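Local coordinates for protein Two-component system sensor histidine kinase (Bacteroides thetaiotaomicron, PDB 3OTT) that probably senses saccharides through this extracellular propeller and sandwich region and passes the signal on as a membrane-bound histidine kinase linked to transcription, at residues Y75-T80 against Y124-Q129; A352-D357 against E633-L638; I405-V410 against K448-T453; N475-D480 against V485-Y490. All blocks are in the same frame, centred on the assembly; numbering follows the deposited sequence.

Contact 1: Y75-T80 against Y124-Q129; sequences YLYMGT and YTYQLQ
Tyr77 meets Tyr126 and Leu128 through one corner of its ring, the carbon CE2. Tyr77 CE2 lies 4.2 Å from Tyr126 CE2, which arrives at the edge of the Tyr77 ring, close to its plane. This is a touch of two ring corners rather than a stack. Leu128 puts one methyl group against the same carbon, with CD2 4.4 Å from Tyr77 CE2, approaching the ring obliquely. At the far edge of the ring, CE1 rests 3.7 Å from Tyr75 CB, so the phenol is bordered by its own strand on one edge and by the other segment on the opposite one.

The main chains are far apart, 11.8 Å between Tyr77 CA and Leu128 CA, and only long side chains span such a gap. Tyr126 does so by swinging its ring opposite the backbone N (chi1 -172°). Its hydroxyl then bonds Thr99 OG1, and its ring meets Phe101 edge-to-face. Val86 and Leu115 add aliphatic packing to Tyr77, while Leu128 also packs on Arg374 of the second subunit.

Strand 75-79 and strand 122-127 belong to successive four-stranded antiparallel sheets, two neighbouring blades of the first beta-propeller. Blades of such a fold pack face to face through large hydrophobic residues. Tyrosine suits both places: the ring of Tyr77 spans the gap, and Tyr126 adds a hydroxyl that finds a polar partner; leucine supplies a compact branched end. Because the joint consists of dispersion contacts, with about 79 Å² buried between the segments, it depends on shape and on the surrounding hydrophobic packing, not on directional bonds.

Contact 2: A352-D357 against E633-L638; sequences AGERHD and ERPILL. With TBR (hexatantalum dodecabromide), chain D.
Glu354 reaches from its loop toward Glu633 and Pro635, running past the bound hexatantalum dodecabromide on the way. At CB the side chain turns CG away from the carbonyl carbon and beside the backbone N (chi1 -53°), and it stays extended at the next bond. CG is the first atom to touch the cluster, 3.7 Å from bromide BR6. CD comes 4.1 Å from bromide BRA, and both carboxylate oxygens lie at similar range from the same bromide. Beyond it, OE1 lies 4.4 Å from Pro635 CD. OE2 ends 3.7 Å from Glu633 O; both are acceptors, so this is mere proximity.

The second segment adds its own share of the pocket. Pro635 CD sits 4.0 Å from BRA, the rigid ring giving a smooth apolar wall. Arg634 lays its aliphatic part along the cluster, CG 3.8 Å from BR5, and turns the edge of its guanidinium to that bromide. Its NH1 is held by Asp680 O and its NH2 by Gln631 OE1. On the first segment, Ala352 O, bonded to Gln316 NE2, is 3.5 Å from BR6.

The metal cluster is a heavy-atom reagent, not a natural ligand. It bridges two segments that bury only about 73 Å² against each other. Loop 352-357 joins strand 344-348 to strand 359-361 in a blade of the second propeller, whereas 633-638 leads into strand 637-643 of the C-terminal sandwich. Helix 315-318 supplies Gln316, and turns following strands 24-29 and 281-286 of the first propeller complete the pocket, which thus lies where all three domains meet.

Contact 3: I405-V410 against K448-T453; sequences IHYNIV and KLMQST
Leu449 presses its branched end on Tyr407 and Ile409, sharing the largest part of the contact with Tyr407. Its CG lies over one face of the tyrosine ring, 4.2 Å from the centroid and displaced toward the rim, in a CH-pi contact. With CG opposite the backbone N (chi1 175°), the fork turns toward the strand: CD1 packs 3.8 Å from Tyr407 CD1 and 4.1 Å from Ile409 CG1, while CD2 meets Ile409 CD1. A branched leucine can thus serve both neighbours at once.

Next along the helix, Met450 starts its side chain away from the strand, yet its CG passes 4.1 Å from Tyr407 OH. Its carbonyl matters more: a water donates to Met450 O at 2.7 Å and is also bonded to Tyr407 OH at 2.6 Å. The phenol oxygen has a further partner in Arg396 NE. At Ser452, where helical geometry ends, the backbone N bonds back to Leu449 O.

Helix 446-451, one of the few in this all-beta chain, lies in the connection from strand 441-445 to strand 457-463 of the second propeller, close beside strand 403-410. Tyr407 is amphipathic enough for this partly buried place: its face takes the apolar leucine, and its hydroxyl ties the helix end to the strand through water.

Contact 4: N475-D480 against V485-Y490; sequences NQIIPD and VWVLLY
Trp486, Leu488 and Asn475 bury the most surface in this antiparallel hairpin. Trp486 is held by backbone and side chain alike. Its N and O pair with Ile478, with Trp486 N 2.8 Å from Ile478 O and Ile478 N 2.7 Å from Trp486 O. Its indole turns CG beside the backbone N (chi1 -65°), bringing NE1 toward the turn, where it donates to Asp480 OD2 at 3.0 Å. That oxygen lies almost in the indole plane, but the N-H comes from above the carboxylate plane, the two planes standing 72° apart. Asn484 ND2 also bonds OD2, fixing the acid at the hairpin end. Tryptophan suits the place, offering a broad apolar surface with one N-H for the carboxylate.

Leu488 marks an irregularity at the other end. Its N donates to Gln476 O at 2.7 Å, while its O accepts from Asn475 N at 2.8 Å and, weakly, from Gln476 N at 3.5 Å. Two residues facing one make a classic beta bulge. Leu488 lies beside Gln476, its CG 3.8 Å from Gln476 OE1, and Asn475 OD1 reaches Tyr490 CB.

On the opposite face Ile477 packs on Val485 and Val487, beta-branched residues well suited to strands. Pro479 is tolerated because it forms a non-hydrogen-bonded pair with Val485.

The hairpin opens a four-stranded blade of the second propeller, with strand 474-479 at the inner edge expected of a blade's first strand and 485-489 bonded onward to 495-499. Ile477 and Val485 pack on Phe425 of strand 421-426, whereas Gln476 and Ile478 face strand 519-524, so the sheet is sandwiched between neighbouring blades.

Contacts 1 and 4 are both buried, but they show different levels of propeller construction: contact 1 joins side chains between blades of the first propeller, whereas contact 4 builds one blade of the second by backbone pairing. Contact 3, also in the second propeller, is partly buried and combines apolar packing with a water bridge; its centre is about 23 Å from that of contact 4. Contact 2 is the surface member, weakly apposed and spanned by a metal cluster at the domain junction. Along the chain, contacts 3 and 4 are nested within the loop that contact 2 closes; contact 1 precedes contact 2 and lies across the chain's centre from contacts 3 and 4.

Contact 1: Y75-T80 against Y124-Q129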
# COMPACT_ATOMS: atom_id res chain seq x y z
N TYR B 75 8.16 -4.47 22.90
CA TYR B 75 7.64 -5.05 24.18
C TYR B 75 6.62 -6.16 23.98
O TYR B 75 5.85 -6.16 23.02
CB TYR B 75 7.00 -3.99 25.10
CG TYR B 75 7.84 -2.75 25.36
CD1 TYR B 75 8.94 -2.78 26.25
CD2 TYR B 75 7.53 -1.55 24.74
CE1 TYR B 75 9.72 -1.64 26.45
CE2 TYR B 75 8.33 -0.40 24.93
CZ TYR B 75 9.40 -0.45 25.78
OH TYR B 75 10.10 0.73 25.96
N LEU B 76 6.58 -7.09 24.88
CA LEU B 76 5.45 -8.00 24.97
C LEU B 76 4.70 -7.56 26.21
O LEU B 76 5.29 -7.61 27.31
CB LEU B 76 5.90 -9.47 25.12
CG LEU B 76 6.30 -10.31 23.90
CD1 LEU B 76 6.85 -9.53 22.75
CD2 LEU B 76 7.31 -11.37 24.29
N TYR B 77 3.49 -7.02 26.03
CA TYR B 77 2.55 -6.71 27.11
C TYR B 77 1.72 -7.96 27.30
O TYR B 77 1.05 -8.42 26.37
CB TYR B 77 1.61 -5.50 26.75
CG TYR B 77 2.19 -4.12 27.00
CD1 TYR B 77 3.52 -3.83 26.66
CD2 TYR B 77 1.41 -3.11 27.55
CE1 TYR B 77 4.08 -2.56 26.92
CE2 TYR B 77 1.91 -1.82 27.78
CZ TYR B 77 3.26 -1.55 27.48
OH TYR B 77 3.78 -0.28 27.73
N MET B 78 1.72 -8.49 28.50
CA MET B 78 1.07 -9.77 28.77
C MET B 78 0.14 -9.67 29.98
O MET B 78 0.54 -9.14 31.02
CB MET B 78 2.16 -10.82 29.04
CG MET B 78 3.15 -10.96 27.83
SD MET B 78 4.41 -12.13 28.31
CE MET B 78 5.48 -11.15 29.38
N GLY B 79 -1.09 -10.18 29.85
CA GLY B 79 -2.00 -10.11 30.97
C GLY B 79 -1.80 -11.22 31.97
O GLY B 79 -1.59 -12.34 31.57
N THR B 80 -1.89 -10.90 33.27
CA THR B 80 -1.59 -11.84 34.38
C THR B 80 -2.61 -11.56 35.51
O THR B 80 -3.38 -10.61 35.38
CB THR B 80 -0.14 -11.63 34.98
OG1 THR B 80 -0.07 -10.34 35.59
CG2 THR B 80 0.98 -11.69 33.92
N TYR B 124 -10.87 -1.25 30.28
CA TYR B 124 -10.02 -0.07 30.41
C TYR B 124 -9.43 0.31 29.08
O TYR B 124 -9.32 -0.50 28.15
CB TYR B 124 -8.87 -0.31 31.43
CG TYR B 124 -9.37 -0.80 32.77
CD1 TYR B 124 -9.68 -2.14 32.97
CD2 TYR B 124 -9.58 0.10 33.83
CE1 TYR B 124 -10.16 -2.59 34.21
CE2 TYR B 124 -10.02 -0.33 35.05
CZ TYR B 124 -10.34 -1.67 35.22
OH TYR B 124 -10.78 -2.09 36.43
N THR B 125 -9.02 1.56 29.01
CA THR B 125 -8.22 2.03 27.93
C THR B 125 -6.87 2.50 28.49
O THR B 125 -6.77 2.99 29.63
CB THR B 125 -9.06 3.10 27.21
OG1 THR B 125 -9.55 2.54 25.98
CG2 THR B 125 -8.42 4.32 27.00
N TYR B 126 -5.82 2.29 27.69
CA TYR B 126 -4.49 2.75 28.04
C TYR B 126 -3.83 3.43 26.87
O TYR B 126 -3.53 2.79 25.87
CB TYR B 126 -3.63 1.59 28.52
CG TYR B 126 -2.28 2.00 29.09
CD1 TYR B 126 -2.19 3.00 30.09
CD2 TYR B 126 -1.09 1.42 28.63
CE1 TYR B 126 -0.95 3.37 30.66
CE2 TYR B 126 0.15 1.79 29.17
CZ TYR B 126 0.22 2.76 30.18
OH TYR B 126 1.45 3.13 30.71
N GLN B 127 -3.57 4.72 27.02
CA GLN B 127 -3.13 5.55 25.96
C GLN B 127 -1.60 5.53 26.03
O GLN B 127 -1.04 5.85 27.03
CB GLN B 127 -3.78 6.97 26.07
CG GLN B 127 -3.96 7.72 24.71
CD GLN B 127 -2.59 8.06 23.98
OE1 GLN B 127 -1.63 8.52 24.59
NE2 GLN B 127 -2.56 7.87 22.67
N LEU B 128 -0.93 5.10 24.99
CA LEU B 128 0.48 4.70 25.14
C LEU B 128 1.42 5.88 25.22
O LEU B 128 2.51 5.74 25.76
CB LEU B 128 0.92 3.76 24.02
CG LEU B 128 0.16 2.42 23.98
CD1 LEU B 128 0.49 1.69 22.68
CD2 LEU B 128 0.50 1.51 25.21
N GLN B 129 1.02 7.03 24.67
CA GLN B 129 1.84 8.21 24.80
C GLN B 129 1.65 8.89 26.15
O GLN B 129 2.61 9.16 26.87
CB GLN B 129 1.56 9.22 23.69
CG GLN B 129 2.60 10.32 23.63
CD GLN B 129 3.89 9.87 22.85
OE1 GLN B 129 4.11 8.68 22.59
NE2 GLN B 129 4.69 10.83 22.44

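Contact 2: A352-D357 against E633-L638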
# COMPACT_ATOMS: atom_id res chain seq x y z
N ALA B 352 12.53 -12.23 -2.65
CA ALA B 352 11.76 -12.05 -1.42
C ALA B 352 11.61 -10.55 -1.01
O ALA B 352 10.91 -10.21 -0.02
CB ALA B 352 12.31 -12.93 -0.28
N GLY B 353 12.23 -9.68 -1.81
CA GLY B 353 12.17 -8.23 -1.61
C GLY B 353 12.70 -7.69 -0.28
O GLY B 353 12.37 -6.55 0.09
N GLU B 354 13.52 -8.48 0.43
CA GLU B 354 14.12 -8.04 1.70
C GLU B 354 14.97 -6.77 1.59
O GLU B 354 14.90 -5.90 2.45
CB GLU B 354 14.96 -9.15 2.31
CG GLU B 354 14.19 -10.41 2.44
CD GLU B 354 15.03 -11.57 2.90
OE1 GLU B 354 15.74 -11.42 3.94
OE2 GLU B 354 14.96 -12.64 2.23
N ARG B 355 15.78 -6.67 0.54
CA ARG B 355 16.43 -5.40 0.20
C ARG B 355 15.35 -4.60 -0.51
O ARG B 355 14.81 -5.06 -1.54
CB ARG B 355 17.60 -5.63 -0.76
CG ARG B 355 18.34 -6.93 -0.52
CD ARG B 355 19.62 -6.99 -1.31
NE ARG B 355 19.92 -8.37 -1.68
CZ ARG B 355 20.60 -8.73 -2.77
NH1 ARG B 355 21.06 -7.81 -3.62
NH2 ARG B 355 20.81 -10.02 -3.01
N HIS B 356 14.99 -3.44 0.03
CA HIS B 356 13.81 -2.72 -0.50
C HIS B 356 14.28 -1.78 -1.62
O HIS B 356 14.26 -0.55 -1.49
CB HIS B 356 13.03 -2.01 0.62
CG HIS B 356 12.52 -2.94 1.70
ND1 HIS B 356 11.51 -3.87 1.48
CD2 HIS B 356 12.86 -3.08 3.01
CE1 HIS B 356 11.27 -4.53 2.60
NE2 HIS B 356 12.08 -4.07 3.54
N ASP B 357 14.70 -2.39 -2.73
CA ASP B 357 15.48 -1.72 -3.78
C ASP B 357 14.88 -1.95 -5.18
O ASP B 357 15.60 -1.97 -6.17
CB ASP B 357 16.94 -2.21 -3.77
CG ASP B 357 17.08 -3.70 -4.13
OD1 ASP B 357 18.24 -4.16 -4.08
OD2 ASP B 357 16.09 -4.41 -4.46
N GLU B 633 14.75 -18.14 1.17
CA GLU B 633 15.87 -18.14 2.08
C GLU B 633 15.49 -17.26 3.29
O GLU B 633 14.90 -16.19 3.15
CB GLU B 633 17.18 -17.74 1.38
CG GLU B 633 18.44 -18.24 2.14
CD GLU B 633 19.75 -18.26 1.31
OE1 GLU B 633 20.80 -17.80 1.85
OE2 GLU B 633 19.75 -18.76 0.16
N ARG B 634 15.71 -17.80 4.47
CA ARG B 634 15.55 -17.07 5.68
C ARG B 634 16.90 -16.82 6.38
O ARG B 634 17.80 -17.67 6.33
CB ARG B 634 14.59 -17.81 6.60
CG ARG B 634 13.12 -17.64 6.18
CD ARG B 634 12.20 -18.52 7.03
NE ARG B 634 11.85 -19.73 6.29
CZ ARG B 634 12.48 -20.90 6.36
NH1 ARG B 634 13.50 -21.09 7.19
NH2 ARG B 634 12.04 -21.90 5.60
N PRO B 635 17.04 -15.64 7.02
CA PRO B 635 18.26 -15.35 7.78
C PRO B 635 18.46 -16.27 8.98
O PRO B 635 17.50 -16.68 9.63
CB PRO B 635 18.03 -13.92 8.28
CG PRO B 635 16.50 -13.78 8.30
CD PRO B 635 16.06 -14.53 7.06
N ILE B 636 19.72 -16.56 9.27
CA ILE B 636 20.10 -17.31 10.45
C ILE B 636 20.14 -16.33 11.61
O ILE B 636 20.65 -15.27 11.43
CB ILE B 636 21.52 -17.84 10.23
CG1 ILE B 636 21.57 -18.63 8.94
CG2 ILE B 636 22.10 -18.57 11.48
CD1 ILE B 636 23.02 -19.00 8.55
N LEU B 637 19.57 -16.70 12.75
CA LEU B 637 19.63 -15.99 14.01
C LEU B 637 20.32 -16.84 15.06
O LEU B 637 20.29 -18.08 15.04
CB LEU B 637 18.24 -15.81 14.61
CG LEU B 637 17.09 -14.95 14.06
CD1 LEU B 637 16.59 -15.43 12.70
CD2 LEU B 637 15.93 -15.02 15.08
N LEU B 638 20.89 -16.18 16.04
CA LEU B 638 21.45 -16.86 17.17
C LEU B 638 20.43 -16.70 18.28
O LEU B 638 19.95 -15.62 18.52
CB LEU B 638 22.77 -16.18 17.52
CG LEU B 638 24.10 -16.83 17.11
CD1 LEU B 638 23.99 -17.69 15.92
CD2 LEU B 638 25.16 -15.73 16.94
TA1 TBR D . 7.49 -12.61 5.52
TA2 TBR D . 8.84 -14.28 7.22
TA3 TBR D . 10.02 -13.55 4.72
TA4 TBR D . 11.06 -12.60 7.17
TA5 TBR D . 9.66 -10.89 5.44
TA6 TBR D . 8.48 -11.66 7.84
BR1 TBR D . 6.43 -14.87 6.26
BR2 TBR D . 7.86 -13.68 3.17
BR3 TBR D . 7.44 -10.43 4.16
BR4 TBR D . 6.03 -11.18 7.10
BR5 TBR D . 9.69 -16.03 5.50
BR6 TBR D . 10.79 -11.61 3.18
BR7 TBR D . 12.04 -10.32 6.33
BR8 TBR D . 10.58 -11.33 9.38
BR9 TBR D . 11.03 -14.81 8.54
BRA TBR D . 12.55 -13.76 5.35
BRB TBR D . 8.84 -9.17 7.20
BRC TBR D . 7.70 -13.60 9.41

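Contact 3: I405-V410 against K448-T453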
# COMPACT_ATOMS: atom_id res chain seq x y z
N ILE B 405 16.69 4.28 -22.92
CA ILE B 405 16.89 5.13 -24.09
C ILE B 405 15.92 4.59 -25.13
O ILE B 405 15.94 3.40 -25.45
CB ILE B 405 18.34 5.00 -24.67
CG1 ILE B 405 19.34 5.73 -23.81
CG2 ILE B 405 18.42 5.57 -26.11
CD1 ILE B 405 20.01 4.89 -22.83
N HIS B 406 15.10 5.49 -25.68
CA HIS B 406 14.03 5.15 -26.57
C HIS B 406 14.53 5.37 -28.00
O HIS B 406 15.34 6.29 -28.24
CB HIS B 406 12.87 6.10 -26.28
CG HIS B 406 11.69 5.91 -27.19
ND1 HIS B 406 11.46 6.73 -28.27
CD2 HIS B 406 10.68 5.01 -27.18
CE1 HIS B 406 10.35 6.35 -28.89
NE2 HIS B 406 9.85 5.32 -28.24
N TYR B 407 14.06 4.52 -28.91
CA TYR B 407 14.36 4.60 -30.34
C TYR B 407 13.10 4.52 -31.22
O TYR B 407 12.21 3.68 -31.00
CB TYR B 407 15.31 3.45 -30.79
CG TYR B 407 16.59 3.34 -30.01
CD1 TYR B 407 17.71 4.12 -30.35
CD2 TYR B 407 16.69 2.47 -28.93
CE1 TYR B 407 18.88 4.04 -29.64
CE2 TYR B 407 17.88 2.36 -28.21
CZ TYR B 407 18.98 3.15 -28.58
OH TYR B 407 20.15 3.06 -27.84
N ASN B 408 13.07 5.34 -32.25
CA ASN B 408 12.05 5.33 -33.30
C ASN B 408 12.68 4.76 -34.62
O ASN B 408 13.62 5.37 -35.17
CB ASN B 408 11.61 6.78 -33.64
CG ASN B 408 10.94 7.52 -32.48
OD1 ASN B 408 9.92 7.05 -31.92
ND2 ASN B 408 11.49 8.72 -32.15
N ILE B 409 12.12 3.69 -35.15
CA ILE B 409 12.63 3.02 -36.34
C ILE B 409 11.55 2.89 -37.41
O ILE B 409 10.45 2.43 -37.11
CB ILE B 409 13.11 1.60 -35.94
CG1 ILE B 409 14.32 1.70 -34.99
CG2 ILE B 409 13.35 0.72 -37.16
CD1 ILE B 409 14.58 0.40 -34.22
N VAL B 410 11.86 3.29 -38.64
CA VAL B 410 10.94 3.15 -39.76
C VAL B 410 11.59 2.40 -40.91
O VAL B 410 12.81 2.35 -40.98
CB VAL B 410 10.42 4.51 -40.27
CG1 VAL B 410 9.69 5.28 -39.16
CG2 VAL B 410 11.54 5.34 -40.82
N LYS B 448 25.05 1.08 -35.24
CA LYS B 448 24.58 2.31 -35.84
C LYS B 448 23.29 2.80 -35.15
O LYS B 448 23.14 3.97 -34.86
CB LYS B 448 24.45 2.16 -37.38
CG LYS B 448 25.72 2.57 -38.06
CD LYS B 448 25.94 1.94 -39.41
CE LYS B 448 24.89 2.39 -40.44
NZ LYS B 448 25.58 2.47 -41.77
N LEU B 449 22.38 1.91 -34.81
CA LEU B 449 21.24 2.42 -34.08
C LEU B 449 21.70 3.09 -32.76
O LEU B 449 21.29 4.23 -32.47
CB LEU B 449 20.24 1.31 -33.82
CG LEU B 449 19.04 1.66 -32.98
CD1 LEU B 449 18.12 2.59 -33.75
CD2 LEU B 449 18.35 0.38 -32.51
N MET B 450 22.54 2.39 -31.98
CA MET B 450 23.00 2.91 -30.68
C MET B 450 23.70 4.26 -30.79
O MET B 450 23.59 5.13 -29.88
CB MET B 450 23.93 1.91 -29.99
CG MET B 450 23.17 0.77 -29.36
SD MET B 450 24.13 -0.59 -28.70
CE MET B 450 25.32 0.18 -27.59
N GLN B 451 24.39 4.45 -31.91
CA GLN B 451 25.14 5.68 -32.09
C GLN B 451 24.33 6.76 -32.79
O GLN B 451 24.73 7.90 -32.80
CB GLN B 451 26.50 5.43 -32.80
CG GLN B 451 27.33 4.31 -32.17
CD GLN B 451 27.95 4.66 -30.80
OE1 GLN B 451 28.90 5.47 -30.72
NE2 GLN B 451 27.46 4.01 -29.72
N SER B 452 23.19 6.40 -33.36
CA SER B 452 22.37 7.39 -34.06
C SER B 452 21.88 8.58 -33.22
O SER B 452 21.60 8.48 -32.03
CB SER B 452 21.14 6.76 -34.74
OG SER B 452 20.33 7.79 -35.30
N THR B 453 21.75 9.70 -33.88
CA THR B 453 21.40 10.92 -33.20
C THR B 453 20.17 11.52 -33.90
O THR B 453 19.63 12.53 -33.47
CB THR B 453 22.63 11.85 -33.12
OG1 THR B 453 22.38 12.85 -32.16
CG2 THR B 453 23.00 12.48 -34.49
O HOH W 1 21.84 5.10 -27.89

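Contact 4: N475-D480 against V485-Y490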
# COMPACT_ATOMS: atom_id res chain seq x y z
N ASN B 475 4.17 -12.12 -33.95
CA ASN B 475 4.26 -12.30 -32.51
C ASN B 475 5.67 -12.55 -31.99
O ASN B 475 6.03 -11.93 -31.03
CB ASN B 475 3.29 -13.38 -31.96
CG ASN B 475 1.80 -12.85 -31.73
OD1 ASN B 475 1.24 -12.11 -32.54
ND2 ASN B 475 1.18 -13.31 -30.63
N GLN B 476 6.41 -13.50 -32.56
CA GLN B 476 7.73 -13.98 -32.07
C GLN B 476 8.60 -14.44 -33.27
O GLN B 476 8.10 -15.06 -34.23
CB GLN B 476 7.61 -15.23 -31.20
CG GLN B 476 7.16 -15.03 -29.78
CD GLN B 476 6.18 -16.10 -29.32
OE1 GLN B 476 5.10 -16.23 -29.86
NE2 GLN B 476 6.56 -16.85 -28.32
N ILE B 477 9.88 -14.15 -33.18
CA ILE B 477 10.81 -14.49 -34.23
C ILE B 477 11.95 -15.18 -33.47
O ILE B 477 12.42 -14.64 -32.49
CB ILE B 477 11.27 -13.25 -35.04
CG1 ILE B 477 11.71 -12.08 -34.11
CG2 ILE B 477 10.15 -12.74 -35.94
CD1 ILE B 477 12.23 -10.81 -34.81
N ILE B 478 12.38 -16.37 -33.92
CA ILE B 478 13.40 -17.17 -33.23
C ILE B 478 14.49 -17.75 -34.17
O ILE B 478 14.17 -18.42 -35.17
CB ILE B 478 12.72 -18.26 -32.35
CG1 ILE B 478 11.57 -17.61 -31.55
CG2 ILE B 478 13.76 -18.98 -31.46
CD1 ILE B 478 11.32 -18.07 -30.19
N PRO B 479 15.78 -17.44 -33.91
CA PRO B 479 16.83 -18.10 -34.69
C PRO B 479 16.92 -19.60 -34.39
O PRO B 479 16.66 -20.04 -33.28
CB PRO B 479 18.15 -17.39 -34.26
CG PRO B 479 17.87 -16.85 -32.89
CD PRO B 479 16.34 -16.53 -32.88
N ASP B 480 17.24 -20.35 -35.43
CA ASP B 480 17.72 -21.73 -35.44
C ASP B 480 19.12 -21.88 -34.95
O ASP B 480 19.79 -20.88 -34.74
CB ASP B 480 17.92 -22.12 -36.94
CG ASP B 480 16.92 -23.05 -37.36
OD1 ASP B 480 16.32 -23.61 -36.40
OD2 ASP B 480 16.70 -23.20 -38.58
N VAL B 485 15.60 -18.02 -39.45
CA VAL B 485 14.77 -17.29 -38.52
C VAL B 485 13.33 -17.78 -38.70
O VAL B 485 12.78 -17.76 -39.81
CB VAL B 485 14.85 -15.75 -38.72
CG1 VAL B 485 13.98 -15.07 -37.68
CG2 VAL B 485 16.25 -15.24 -38.58
N TRP B 486 12.73 -18.21 -37.61
CA TRP B 486 11.40 -18.78 -37.65
C TRP B 486 10.46 -17.76 -37.03
O TRP B 486 10.82 -17.08 -36.06
CB TRP B 486 11.32 -20.12 -36.89
CG TRP B 486 12.14 -21.20 -37.53
CD1 TRP B 486 13.47 -21.42 -37.36
CD2 TRP B 486 11.68 -22.18 -38.43
NE1 TRP B 486 13.88 -22.46 -38.11
CE2 TRP B 486 12.81 -22.96 -38.79
CE3 TRP B 486 10.44 -22.46 -39.00
CZ2 TRP B 486 12.73 -24.04 -39.69
CZ3 TRP B 486 10.35 -23.54 -39.91
CH2 TRP B 486 11.48 -24.32 -40.24
N VAL B 487 9.26 -17.68 -37.61
CA VAL B 487 8.40 -16.52 -37.41
C VAL B 487 6.99 -17.00 -37.05
O VAL B 487 6.37 -17.75 -37.82
CB VAL B 487 8.28 -15.78 -38.72
CG1 VAL B 487 7.30 -14.59 -38.55
CG2 VAL B 487 9.63 -15.35 -39.19
N LEU B 488 6.52 -16.59 -35.88
CA LEU B 488 5.13 -16.83 -35.48
C LEU B 488 4.27 -15.58 -35.82
O LEU B 488 4.59 -14.47 -35.37
CB LEU B 488 5.14 -17.17 -33.99
CG LEU B 488 3.85 -17.55 -33.23
CD1 LEU B 488 2.94 -16.35 -33.20
CD2 LEU B 488 3.05 -18.79 -33.78
N LEU B 489 3.26 -15.75 -36.69
CA LEU B 489 2.30 -14.69 -37.04
C LEU B 489 0.97 -14.82 -36.28
O LEU B 489 0.58 -15.89 -35.93
CB LEU B 489 2.04 -14.60 -38.56
CG LEU B 489 3.36 -14.49 -39.37
CD1 LEU B 489 3.92 -15.89 -39.74
CD2 LEU B 489 3.24 -13.63 -40.57
N TYR B 490 0.30 -13.71 -36.02
CA TYR B 490 -0.96 -13.72 -35.27
C TYR B 490 -2.06 -14.34 -36.16
O TYR B 490 -2.23 -13.95 -37.34
CB TYR B 490 -1.30 -12.30 -34.82
CG TYR B 490 -2.67 -12.12 -34.14
CD1 TYR B 490 -2.88 -12.54 -32.81
CD2 TYR B 490 -3.76 -11.53 -34.83
CE1 TYR B 490 -4.12 -12.38 -32.17
CE2 TYR B 490 -5.04 -11.36 -34.19
CZ TYR B 490 -5.19 -11.78 -32.85
OH TYR B 490 -6.41 -11.63 -32.20